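Local coordinates for protein carbonic anhydrase (Porphyridium purpureum, PDB 1DDZ) that probably catalyses the interconversion of carbon dioxide and hydrogencarbonate, as a zinc-dependent beta-class carbonic anhydrase carrying two zinc sites in one chain, at residues I107-V112 and H189-T194; Y115-L120 and T194-D199. One frame throughout, in Å; residues are numbered along the deposited sequence.

Interaction 1 (I107-V112 and H189-T194); sequences ISFLSV and HNVCAT
The break between helix 172-193 and helix 195-202 is packed against helix 107-119 chiefly through the ring of Phe109, which points its CB toward the break and sets the far end of its ring between Val191 and Thr194. The leading atom is Phe109 CZ, 3.9 Å from Thr194 CG2, and the same methyl lies 3.9 Å from Phe109 CE2. On the Val191 side, CG2 lies 4.0 Å from Phe109 CZ and 4.1 Å from Phe109 CE1. Both methyls approach the ring obliquely. Phe109 is able to reach them because its CG stands roughly anti to the backbone N (chi1 151°), which carries the ring out from the helix. Leu110 takes a second hold on the same threonine methyl, with CD2 4.0 Å from Thr194 CG2, the two side chains running alongside each other in opposite senses.

In the beta-class fold, helix 107-119 belongs to the beta-alpha-beta crossover from strand 92-97 to strand 124-130, while helices 172-193 and 195-202 lie on the connection from strand 124-130 to strand 208-214, so the contact joins two successive connections of the sheet. Phe109 also rests on His95 of strand 92-97, and Leu110 and Thr194 meet Asn150 of the second subunit.

Thr194 is fixed in rotation by its other branch. With chi1 62°, OG1 turns back into its own chain and gives a hydrogen bond of 2.8 Å to Val191 O, in the carbonyl plane. Val191 O accepts from Thr194 N as well, at 3.2 Å, and is gripped twice by a single residue. An alanine here, lacking both CG2 and OG1, would probably open a gap beside Phe109 and Leu110 and take from Val191 O one of its two donors.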
loop_
_atom_site.group_PDB
_atom_site.type_symbol
_atom_site.label_atom_id
_atom_site.label_comp_id
_atom_site.label_asym_id
_atom_site.label_seq_id
_atom_site.Cartn_x
_atom_site.Cartn_y
_atom_site.Cartn_z
ATOM N N ILE A 107 -1.081 -0.251 -4.592
ATOM C CA ILE A 107 -0.616 -1.230 -5.564
ATOM C C ILE A 107 -1.728 -2.161 -6.027
ATOM O O ILE A 107 -1.642 -2.685 -7.120
ATOM C CB ILE A 107 0.578 -2.065 -5.034
ATOM C CG1 ILE A 107 1.193 -2.901 -6.157
ATOM C CG2 ILE A 107 0.119 -2.943 -3.887
ATOM C CD1 ILE A 107 2.309 -2.253 -6.850
ATOM N N SER A 108 -2.763 -2.387 -5.223
ATOM C CA SER A 108 -3.844 -3.261 -5.680
ATOM C C SER A 108 -4.564 -2.570 -6.836
ATOM O O SER A 108 -4.989 -3.216 -7.803
ATOM C CB SER A 108 -4.828 -3.585 -4.556
ATOM O OG SER A 108 -5.998 -4.205 -5.079
ATOM N N PHE A 109 -4.685 -1.250 -6.735
ATOM C CA PHE A 109 -5.323 -0.446 -7.766
ATOM C C PHE A 109 -4.376 -0.307 -8.966
ATOM O O PHE A 109 -4.771 -0.571 -10.104
ATOM C CB PHE A 109 -5.742 0.922 -7.163
ATOM C CG PHE A 109 -5.768 2.053 -8.150
ATOM C CD1 PHE A 109 -6.622 2.019 -9.258
ATOM C CD2 PHE A 109 -4.891 3.118 -8.010
ATOM C CE1 PHE A 109 -6.586 3.032 -10.217
ATOM C CE2 PHE A 109 -4.848 4.134 -8.959
ATOM C CZ PHE A 109 -5.690 4.090 -10.064
ATOM N N LEU A 110 -3.129 0.076 -8.707
ATOM C CA LEU A 110 -2.131 0.256 -9.740
ATOM C C LEU A 110 -1.852 -1.013 -10.590
ATOM O O LEU A 110 -1.671 -0.919 -11.810
ATOM C CB LEU A 110 -0.838 0.767 -9.112
ATOM C CG LEU A 110 -0.842 2.148 -8.454
ATOM C CD1 LEU A 110 0.482 2.413 -7.753
ATOM C CD2 LEU A 110 -1.099 3.178 -9.510
ATOM N N SER A 111 -1.792 -2.186 -9.962
ATOM C CA SER A 111 -1.557 -3.435 -10.697
ATOM C C SER A 111 -2.763 -3.834 -11.592
ATOM O O SER A 111 -2.559 -4.314 -12.712
ATOM C CB SER A 111 -1.086 -4.560 -9.754
ATOM O OG SER A 111 -2.061 -4.908 -8.781
ATOM N N VAL A 112 -3.999 -3.577 -11.153
ATOM C CA VAL A 112 -5.169 -3.856 -11.989
ATOM C C VAL A 112 -5.177 -2.883 -13.195
ATOM O O VAL A 112 -5.439 -3.269 -14.346
ATOM C CB VAL A 112 -6.490 -3.725 -11.207
ATOM C CG1 VAL A 112 -7.673 -3.659 -12.175
ATOM C CG2 VAL A 112 -6.686 -4.921 -10.327
ATOM N N HIS A 189 -9.392 11.874 -11.431
ATOM C CA HIS A 189 -8.164 12.657 -11.483
ATOM C C HIS A 189 -6.949 11.755 -11.206
ATOM O O HIS A 189 -5.909 11.839 -11.882
ATOM C CB HIS A 189 -8.186 13.778 -10.429
ATOM C CG HIS A 189 -6.877 14.514 -10.317
ATOM N ND1 HIS A 189 -5.879 14.132 -9.441
ATOM C CD2 HIS A 189 -6.377 15.549 -11.031
ATOM C CE1 HIS A 189 -4.813 14.897 -9.637
ATOM N NE2 HIS A 189 -5.098 15.762 -10.594
ATOM N N ASN A 190 -7.064 10.948 -10.159
ATOM C CA ASN A 190 -5.993 10.044 -9.754
ATOM C C ASN A 190 -5.667 9.019 -10.845
ATOM O O ASN A 190 -4.500 8.739 -11.106
ATOM C CB ASN A 190 -6.351 9.366 -8.431
ATOM C CG ASN A 190 -6.323 10.337 -7.265
ATOM O OD1 ASN A 190 -5.898 11.492 -7.417
ATOM N ND2 ASN A 190 -6.742 9.881 -6.100
ATOM N N VAL A 191 -6.688 8.483 -11.505
ATOM C CA VAL A 191 -6.431 7.522 -12.574
ATOM C C VAL A 191 -5.608 8.180 -13.689
ATOM O O VAL A 191 -4.601 7.629 -14.122
ATOM C CB VAL A 191 -7.735 6.969 -13.140
ATOM C CG1 VAL A 191 -7.449 6.147 -14.373
ATOM C CG2 VAL A 191 -8.445 6.132 -12.090
ATOM N N CYS A 192 -6.004 9.388 -14.105
ATOM C CA CYS A 192 -5.304 10.123 -15.174
ATOM C C CYS A 192 -3.894 10.492 -14.813
ATOM O O CYS A 192 -3.043 10.608 -15.696
ATOM C CB CYS A 192 -6.030 11.418 -15.552
ATOM S SG CYS A 192 -7.726 11.203 -16.031
ATOM N N ALA A 193 -3.675 10.726 -13.521
ATOM C CA ALA A 193 -2.382 11.117 -12.993
ATOM C C ALA A 193 -1.389 9.970 -12.783
ATOM O O ALA A 193 -0.203 10.241 -12.585
ATOM C CB ALA A 193 -2.567 11.916 -11.687
ATOM N N THR A 194 -1.844 8.713 -12.840
ATOM C CA THR A 194 -0.938 7.570 -12.656
ATOM C C THR A 194 0.132 7.559 -13.733
ATOM O O THR A 194 -0.103 8.029 -14.861
ATOM C CB THR A 194 -1.660 6.204 -12.760
ATOM O OG1 THR A 194 -2.227 6.071 -14.066
ATOM C CG2 THR A 194 -2.744 6.059 -11.679
#

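Interaction 2 (Y115-L120 and T194-D199); sequences YAVQYL and TSIVQD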
loop_
_atom_site.group_PDB
_atom_site.type_symbol
_atom_site.label_atom_id
_atom_site.label_comp_id
_atom_site.label_asym_id
_atom_site.label_seq_id
_atom_site.Cartn_x
_atom_site.Cartn_y
_atom_site.Cartn_z
ATOM N N TYR A 115 -2.352 -3.817 -15.671
ATOM C CA TYR A 115 -2.715 -5.046 -16.369
ATOM C C TYR A 115 -3.742 -4.687 -17.453
ATOM O O TYR A 115 -3.559 -5.027 -18.621
ATOM C CB TYR A 115 -3.307 -6.071 -15.391
ATOM C CG TYR A 115 -3.554 -7.426 -16.004
ATOM C CD1 TYR A 115 -2.518 -8.356 -16.123
ATOM C CD2 TYR A 115 -4.822 -7.788 -16.451
ATOM C CE1 TYR A 115 -2.737 -9.624 -16.672
ATOM C CE2 TYR A 115 -5.063 -9.050 -17.004
ATOM C CZ TYR A 115 -4.013 -9.970 -17.113
ATOM O OH TYR A 115 -4.230 -11.224 -17.656
ATOM N N ALA A 116 -4.789 -3.959 -17.074
ATOM C CA ALA A 116 -5.831 -3.540 -18.009
ATOM C C ALA A 116 -5.266 -2.728 -19.179
ATOM O O ALA A 116 -5.610 -2.968 -20.340
ATOM C CB ALA A 116 -6.908 -2.713 -17.276
ATOM N N VAL A 117 -4.379 -1.783 -18.883
ATOM C CA VAL A 117 -3.795 -0.926 -19.917
ATOM C C VAL A 117 -2.683 -1.556 -20.768
ATOM O O VAL A 117 -2.713 -1.457 -21.992
ATOM C CB VAL A 117 -3.307 0.419 -19.299
ATOM C CG1 VAL A 117 -2.622 1.290 -20.360
ATOM C CG2 VAL A 117 -4.505 1.169 -18.662
ATOM N N GLN A 118 -1.698 -2.175 -20.134
ATOM C CA GLN A 118 -0.598 -2.786 -20.869
ATOM C C GLN A 118 -0.870 -4.213 -21.327
ATOM O O GLN A 118 -0.522 -4.572 -22.438
ATOM C CB GLN A 118 0.708 -2.761 -20.064
ATOM C CG GLN A 118 1.584 -1.511 -20.219
ATOM C CD GLN A 118 1.430 -0.568 -19.036
ATOM O OE1 GLN A 118 0.360 -0.500 -18.436
ATOM N NE2 GLN A 118 2.502 0.114 -18.657
ATOM N N TYR A 119 -1.418 -5.056 -20.462
ATOM C CA TYR A 119 -1.682 -6.423 -20.875
ATOM C C TYR A 119 -2.924 -6.488 -21.773
ATOM O O TYR A 119 -2.848 -6.906 -22.917
ATOM C CB TYR A 119 -1.866 -7.343 -19.662
ATOM C CG TYR A 119 -0.587 -7.871 -19.010
ATOM C CD1 TYR A 119 0.132 -7.107 -18.089
ATOM C CD2 TYR A 119 -0.095 -9.145 -19.321
ATOM C CE1 TYR A 119 1.322 -7.600 -17.491
ATOM C CE2 TYR A 119 1.110 -9.656 -18.725
ATOM C CZ TYR A 119 1.818 -8.863 -17.812
ATOM O OH TYR A 119 3.057 -9.201 -17.258
ATOM N N LEU A 120 -4.061 -6.020 -21.270
ATOM C CA LEU A 120 -5.312 -6.084 -22.025
ATOM C C LEU A 120 -5.538 -5.015 -23.088
ATOM O O LEU A 120 -6.400 -5.170 -23.947
ATOM C CB LEU A 120 -6.504 -6.122 -21.063
ATOM C CG LEU A 120 -6.455 -7.275 -20.056
ATOM C CD1 LEU A 120 -7.696 -7.300 -19.198
ATOM C CD2 LEU A 120 -6.326 -8.585 -20.815
ATOM N N THR A 194 -1.844 8.713 -12.840
ATOM C CA THR A 194 -0.938 7.570 -12.656
ATOM C C THR A 194 0.132 7.559 -13.733
ATOM O O THR A 194 -0.103 8.029 -14.861
ATOM C CB THR A 194 -1.660 6.204 -12.760
ATOM O OG1 THR A 194 -2.227 6.071 -14.066
ATOM C CG2 THR A 194 -2.744 6.059 -11.679
ATOM N N SER A 195 1.282 6.966 -13.419
ATOM C CA SER A 195 2.372 6.859 -14.392
ATOM C C SER A 195 1.868 6.048 -15.605
ATOM O O SER A 195 2.154 6.347 -16.750
ATOM C CB SER A 195 3.578 6.165 -13.744
ATOM O OG SER A 195 3.194 4.959 -13.095
ATOM N N ILE A 196 1.005 5.078 -15.323
ATOM C CA ILE A 196 0.423 4.192 -16.327
ATOM C C ILE A 196 -0.373 4.962 -17.394
ATOM O O ILE A 196 -0.098 4.842 -18.585
ATOM C CB ILE A 196 -0.473 3.133 -15.634
ATOM C CG1 ILE A 196 0.371 2.312 -14.652
ATOM C CG2 ILE A 196 -1.177 2.279 -16.661
ATOM C CD1 ILE A 196 -0.397 1.776 -13.491
ATOM N N VAL A 197 -1.342 5.772 -16.966
ATOM C CA VAL A 197 -2.130 6.546 -17.912
ATOM C C VAL A 197 -1.308 7.698 -18.530
ATOM O O VAL A 197 -1.499 8.027 -19.709
ATOM C CB VAL A 197 -3.420 7.040 -17.284
ATOM C CG1 VAL A 197 -4.205 7.878 -18.272
ATOM C CG2 VAL A 197 -4.254 5.864 -16.830
ATOM N N GLN A 198 -0.377 8.280 -17.771
ATOM C CA GLN A 198 0.472 9.333 -18.339
ATOM C C GLN A 198 1.399 8.746 -19.426
ATOM O O GLN A 198 1.516 9.299 -20.513
ATOM C CB GLN A 198 1.288 10.055 -17.258
ATOM C CG GLN A 198 0.452 11.002 -16.396
ATOM C CD GLN A 198 -0.172 12.165 -17.189
ATOM O OE1 GLN A 198 0.529 13.022 -17.693
ATOM N NE2 GLN A 198 -1.495 12.210 -17.255
ATOM N N ASP A 199 1.975 7.579 -19.170
ATOM C CA ASP A 199 2.839 6.939 -20.156
ATOM C C ASP A 199 2.052 6.578 -21.413
ATOM O O ASP A 199 2.448 6.896 -22.513
ATOM C CB ASP A 199 3.465 5.672 -19.570
ATOM C CG ASP A 199 4.522 5.959 -18.550
ATOM O OD1 ASP A 199 5.112 7.062 -18.564
ATOM O OD2 ASP A 199 4.775 5.052 -17.739
#
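Val117 and Ile196 supply the apolar part of this contact, a buried meeting of branched side chains that point toward each other. Ile196 CG2 sits close to the whole fork of the valine, 3.9 Å from Val117 CB, 4.0 Å from Val117 CG2 and 4.1 Å from Val117 CG1. The isoleucine puts this methyl forward because CG1 takes the place beside the backbone N (chi1 -60°), leaving CG2 anti to it. The side chain of Gln118, bent at chi2, crosses the same isoleucine obliquely.

The hydrogen bonds of the two backbones order each helix separately. Here the N-cap motif opens helix 195-202: the hydroxyl of Thr194, OG1, accepts from Val197 N at 3.0 Å in a nearly straight bond (171°), which closes the first turn of the helix. On the partner segment, helix 107-119 nears its end in a wider pi-type turn, where Leu120 N donates to Tyr115 O at 2.9 Å before the chain passes on to strand 124-130.

Tyr115 points away from helix 195-202, and Tyr119 CB rests 3.7 Å above one face of the Tyr115 ring, offset toward the rim. The Tyr119 hydroxyl is hydrogen-bonded to Asp403, within the second carbonic anhydrase region of the same chain. Toward the other molecule, Ser195 OG is hydrogen-bonded to Asn150 of the second subunit.

Interactions 1 and 2 are successive points at which helix 107-119 meets the interrupted helical run 172-202, their centres about 8 Å apart. Thr194 is common to both: its methyl serves interaction 1, while its hydroxyl ties the end of one helix to the start of the next. The two contacts also touch directly. Gln198 NE2 lies 2.7 Å from Cys192 O, a probable hydrogen bond bridging the break, and Ile196 CD1 packs 3.4 Å from Leu110 O. Asn150 of the second subunit reaches both contacts. Neither adjoins the zinc site formed by Cys74, Asp76, His130 and Cys133; they belong to the helical packing of the domain that carries it.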